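PDB 2VD3: ATP phosphoribosyltransferase from Methanobacterium thermoautotrophicum, which probably catalyses the magnesium-dependent condensation of ATP with 5-phosphoribose 1-diphosphate to give N'-(5'-phosphoribosyl)-ATP, the first step of histidine biosynthesis. Local coordinates for residues S52-G64 against G69-V83. Residues are numbered along the deposited sequence; the frame is centred on the assembly and turned at random.
Sequences SRAADIPEFVADG and GITGYDLIVERGSDV
Arg79 reaches across to Ala55 and Asp56, in the turn that leads into helix 57-63, the connecting helix of a beta-alpha-beta crossover between parallel strands 47-52 and 68-72, in a domain related to type II periplasmic binding proteins. Strand 5-10 lies between those strands. The two helices cross at -64°, and the long, bent arginine spans the gap at one margin. Arg79 NE and NH1 both grip Ala55 O side-on, at 3.0 Å and 3.2 Å, approaching from the same face of the carbonyl plane. NH1 also forms a salt bridge with Asp56 OD2, which lies in the guanidinium plane at its edge although the carboxylate is turned 67° from that plane. Glu59 lays its CG over one guanidinium face. The cluster continues into a subunit interface: Arg79 NH2 bonds to Glu141 O, and Asp56 OD2 accepts from Thr143 N, both of the second subunit.

Next to this polar margin, Pro58 turns its compact ring toward helix 73-79, where CG meets Ile76 CA at 3.7 Å; the ring suits such close backbone packing. Leu75 extends CD1 to Ala54 CB. On the strand side, Ile57 CG2 and Val61 CG2 press on Gly69, whose lack of a side chain lets them settle directly against its main chain. Thr71 serves two environments with its two branches. Thr71 OG1 stands anti to the backbone N (chi1 -170°) and donates to Ala54 O at 2.8 Å, while CG2 packs against Ile57 and Pro58.

Farther along, Val83 CG1 lies against Val61 and Ala62, and a water links Ala62 O to Asp82 OD1. Beside them, Ser81 OG donates to the anti lone pair of Glu59 OE2 at 2.5 Å.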
# COMPACT_ATOMS: atom_id res chain seq x y z
N SER A 52 4.95 -11.11 16.65
CA SER A 52 6.38 -11.06 16.49
C SER A 52 6.70 -11.45 15.06
O SER A 52 5.96 -12.22 14.47
CB SER A 52 7.02 -12.07 17.43
OG SER A 52 6.72 -11.77 18.79
N ARG A 53 7.78 -10.91 14.51
CA ARG A 53 8.29 -11.39 13.22
C ARG A 53 8.80 -12.82 13.34
O ARG A 53 9.42 -13.20 14.35
CB ARG A 53 9.36 -10.46 12.67
CG ARG A 53 8.76 -9.31 11.84
CD ARG A 53 9.82 -8.36 11.34
NE ARG A 53 9.24 -7.19 10.68
CZ ARG A 53 9.93 -6.13 10.26
NH1 ARG A 53 9.30 -5.11 9.68
NH2 ARG A 53 11.25 -6.08 10.41
N ALA A 54 8.52 -13.62 12.31
CA ALA A 54 8.75 -15.06 12.33
C ALA A 54 10.19 -15.49 12.64
O ALA A 54 10.39 -16.53 13.27
CB ALA A 54 8.28 -15.69 11.01
N ALA A 55 11.18 -14.72 12.20
CA ALA A 55 12.57 -15.08 12.42
C ALA A 55 13.02 -14.80 13.86
O ALA A 55 14.05 -15.32 14.30
CB ALA A 55 13.48 -14.39 11.42
N ASP A 56 12.24 -14.00 14.58
CA ASP A 56 12.56 -13.63 15.95
C ASP A 56 11.89 -14.55 16.97
O ASP A 56 12.28 -14.60 18.13
CB ASP A 56 12.11 -12.18 16.22
CG ASP A 56 12.96 -11.16 15.53
OD1 ASP A 56 12.42 -10.10 15.17
OD2 ASP A 56 14.18 -11.38 15.35
N ILE A 57 10.88 -15.29 16.53
CA ILE A 57 10.14 -16.18 17.43
C ILE A 57 10.99 -17.28 18.11
O ILE A 57 10.82 -17.54 19.29
CB ILE A 57 8.88 -16.74 16.75
CG1 ILE A 57 7.92 -15.58 16.39
CG2 ILE A 57 8.21 -17.77 17.64
CD1 ILE A 57 6.58 -15.98 15.80
N PRO A 58 11.90 -17.95 17.37
CA PRO A 58 12.74 -18.90 18.09
C PRO A 58 13.43 -18.29 19.33
O PRO A 58 13.33 -18.85 20.42
CB PRO A 58 13.76 -19.33 17.03
CG PRO A 58 13.02 -19.20 15.77
CD PRO A 58 12.19 -17.96 15.92
N GLU A 59 14.09 -17.14 19.17
CA GLU A 59 14.75 -16.45 20.28
C GLU A 59 13.81 -15.96 21.39
O GLU A 59 14.11 -16.15 22.57
CB GLU A 59 15.63 -15.30 19.77
CG GLU A 59 16.92 -15.79 19.08
CD GLU A 59 17.81 -16.60 19.99
OE1 GLU A 59 18.67 -16.01 20.67
OE2 GLU A 59 17.68 -17.84 20.03
N PHE A 60 12.69 -15.33 21.03
CA PHE A 60 11.71 -14.89 22.02
C PHE A 60 11.26 -16.05 22.91
O PHE A 60 11.07 -15.88 24.13
CB PHE A 60 10.48 -14.23 21.38
CG PHE A 60 10.75 -12.91 20.71
CD1 PHE A 60 11.92 -12.19 20.96
CD2 PHE A 60 9.81 -12.36 19.82
CE1 PHE A 60 12.15 -10.96 20.33
CE2 PHE A 60 10.03 -11.14 19.20
CZ PHE A 60 11.20 -10.43 19.46
N VAL A 61 11.10 -17.21 22.29
CA VAL A 61 10.69 -18.41 23.01
C VAL A 61 11.85 -19.01 23.79
O VAL A 61 11.67 -19.47 24.91
CB VAL A 61 10.03 -19.45 22.06
CG1 VAL A 61 9.70 -20.75 22.79
CG2 VAL A 61 8.77 -18.86 21.41
N ALA A 62 13.05 -18.99 23.21
CA ALA A 62 14.23 -19.54 23.90
C ALA A 62 14.52 -18.76 25.18
O ALA A 62 14.89 -19.34 26.20
CB ALA A 62 15.45 -19.53 22.98
N ASP A 63 14.32 -17.44 25.12
CA ASP A 63 14.67 -16.54 26.20
C ASP A 63 13.58 -16.39 27.25
O ASP A 63 13.87 -16.06 28.39
CB ASP A 63 15.07 -15.17 25.64
CG ASP A 63 16.44 -15.19 24.98
OD1 ASP A 63 17.36 -15.89 25.50
OD2 ASP A 63 16.60 -14.51 23.94
N GLY A 64 12.34 -16.63 26.86
CA GLY A 64 11.23 -16.59 27.79
C GLY A 64 10.40 -15.33 27.67
O GLY A 64 9.55 -15.08 28.52
N GLY A 69 5.59 -20.40 20.88
CA GLY A 69 5.67 -19.71 19.60
C GLY A 69 5.18 -20.60 18.48
O GLY A 69 5.15 -21.82 18.62
N ILE A 70 4.76 -19.98 17.39
CA ILE A 70 4.38 -20.71 16.19
C ILE A 70 5.29 -20.13 15.13
O ILE A 70 5.19 -18.95 14.83
CB ILE A 70 2.91 -20.45 15.81
CG1 ILE A 70 1.96 -21.04 16.87
CG2 ILE A 70 2.60 -20.99 14.39
CD1 ILE A 70 0.49 -20.69 16.65
N THR A 71 6.20 -20.94 14.60
CA THR A 71 7.09 -20.46 13.55
C THR A 71 7.63 -21.62 12.71
O THR A 71 7.31 -22.78 12.97
CB THR A 71 8.23 -19.53 14.08
OG1 THR A 71 8.92 -18.93 12.98
CG2 THR A 71 9.23 -20.26 14.96
N GLY A 72 8.43 -21.29 11.70
CA GLY A 72 8.92 -22.28 10.75
C GLY A 72 10.13 -22.99 11.29
O GLY A 72 10.95 -22.38 11.97
N TYR A 73 10.24 -24.28 10.99
CA TYR A 73 11.36 -25.12 11.43
C TYR A 73 12.69 -24.60 10.90
O TYR A 73 13.70 -24.64 11.60
CB TYR A 73 11.13 -26.57 10.99
CG TYR A 73 12.18 -27.55 11.45
CD1 TYR A 73 12.39 -27.81 12.81
CD2 TYR A 73 12.97 -28.23 10.53
CE1 TYR A 73 13.35 -28.72 13.22
CE2 TYR A 73 13.94 -29.14 10.94
CZ TYR A 73 14.12 -29.38 12.28
OH TYR A 73 15.09 -30.27 12.69
N ASP A 74 12.70 -24.12 9.65
CA ASP A 74 13.91 -23.54 9.07
C ASP A 74 14.48 -22.41 9.94
O ASP A 74 15.68 -22.34 10.17
CB ASP A 74 13.66 -23.06 7.64
CG ASP A 74 12.42 -22.17 7.50
OD1 ASP A 74 12.06 -21.88 6.36
OD2 ASP A 74 11.79 -21.78 8.51
N LEU A 75 13.59 -21.55 10.43
CA LEU A 75 13.99 -20.41 11.24
C LEU A 75 14.51 -20.87 12.60
O LEU A 75 15.55 -20.41 13.05
CB LEU A 75 12.84 -19.38 11.36
CG LEU A 75 12.29 -18.84 10.01
CD1 LEU A 75 11.06 -17.97 10.18
CD2 LEU A 75 13.36 -18.09 9.21
N ILE A 76 13.80 -21.82 13.21
CA ILE A 76 14.24 -22.46 14.46
C ILE A 76 15.63 -23.07 14.30
O ILE A 76 16.50 -22.86 15.13
CB ILE A 76 13.24 -23.55 14.94
CG1 ILE A 76 11.82 -22.98 15.10
CG2 ILE A 76 13.72 -24.18 16.24
CD1 ILE A 76 10.75 -24.00 15.40
N VAL A 77 15.85 -23.80 13.21
CA VAL A 77 17.14 -24.42 12.99
C VAL A 77 18.23 -23.39 12.69
O VAL A 77 19.33 -23.49 13.24
CB VAL A 77 17.09 -25.51 11.90
CG1 VAL A 77 18.50 -25.87 11.43
CG2 VAL A 77 16.40 -26.75 12.45
N GLU A 78 17.92 -22.40 11.85
CA GLU A 78 18.89 -21.37 11.46
C GLU A 78 19.45 -20.61 12.67
O GLU A 78 20.66 -20.42 12.79
CB GLU A 78 18.29 -20.39 10.45
CG GLU A 78 19.26 -19.31 9.95
CD GLU A 78 20.38 -19.84 9.05
OE1 GLU A 78 20.25 -20.97 8.53
OE2 GLU A 78 21.37 -19.12 8.86
N ARG A 79 18.55 -20.20 13.56
CA ARG A 79 18.95 -19.54 14.80
C ARG A 79 19.63 -20.47 15.78
O ARG A 79 20.36 -20.01 16.66
CB ARG A 79 17.72 -18.96 15.49
CG ARG A 79 17.15 -17.77 14.79
CD ARG A 79 17.88 -16.53 15.20
NE ARG A 79 16.97 -15.40 15.08
CZ ARG A 79 17.09 -14.25 15.72
NH1 ARG A 79 16.18 -13.30 15.51
NH2 ARG A 79 18.09 -14.04 16.56
N GLY A 80 19.38 -21.77 15.65
CA GLY A 80 19.89 -22.73 16.61
C GLY A 80 19.39 -22.47 18.03
O GLY A 80 20.05 -22.84 18.99
N SER A 81 18.21 -21.85 18.14
CA SER A 81 17.63 -21.45 19.42
C SER A 81 17.32 -22.64 20.31
O SER A 81 16.97 -23.72 19.81
CB SER A 81 16.35 -20.65 19.18
OG SER A 81 16.62 -19.46 18.44
N ASP A 82 17.42 -22.45 21.62
CA ASP A 82 17.16 -23.53 22.57
C ASP A 82 15.69 -23.54 22.97
O ASP A 82 15.27 -22.84 23.89
CB ASP A 82 18.09 -23.42 23.78
CG ASP A 82 17.69 -24.35 24.92
OD1 ASP A 82 17.88 -23.95 26.08
OD2 ASP A 82 17.18 -25.46 24.66
N VAL A 83 14.92 -24.37 22.27
CA VAL A 83 13.46 -24.45 22.44
C VAL A 83 12.97 -25.90 22.38
O VAL A 83 13.62 -26.75 21.78
CB VAL A 83 12.74 -23.65 21.34
CG1 VAL A 83 13.04 -22.16 21.47
CG2 VAL A 83 13.13 -24.16 19.94
O HOH W 1 16.80 -21.23 26.83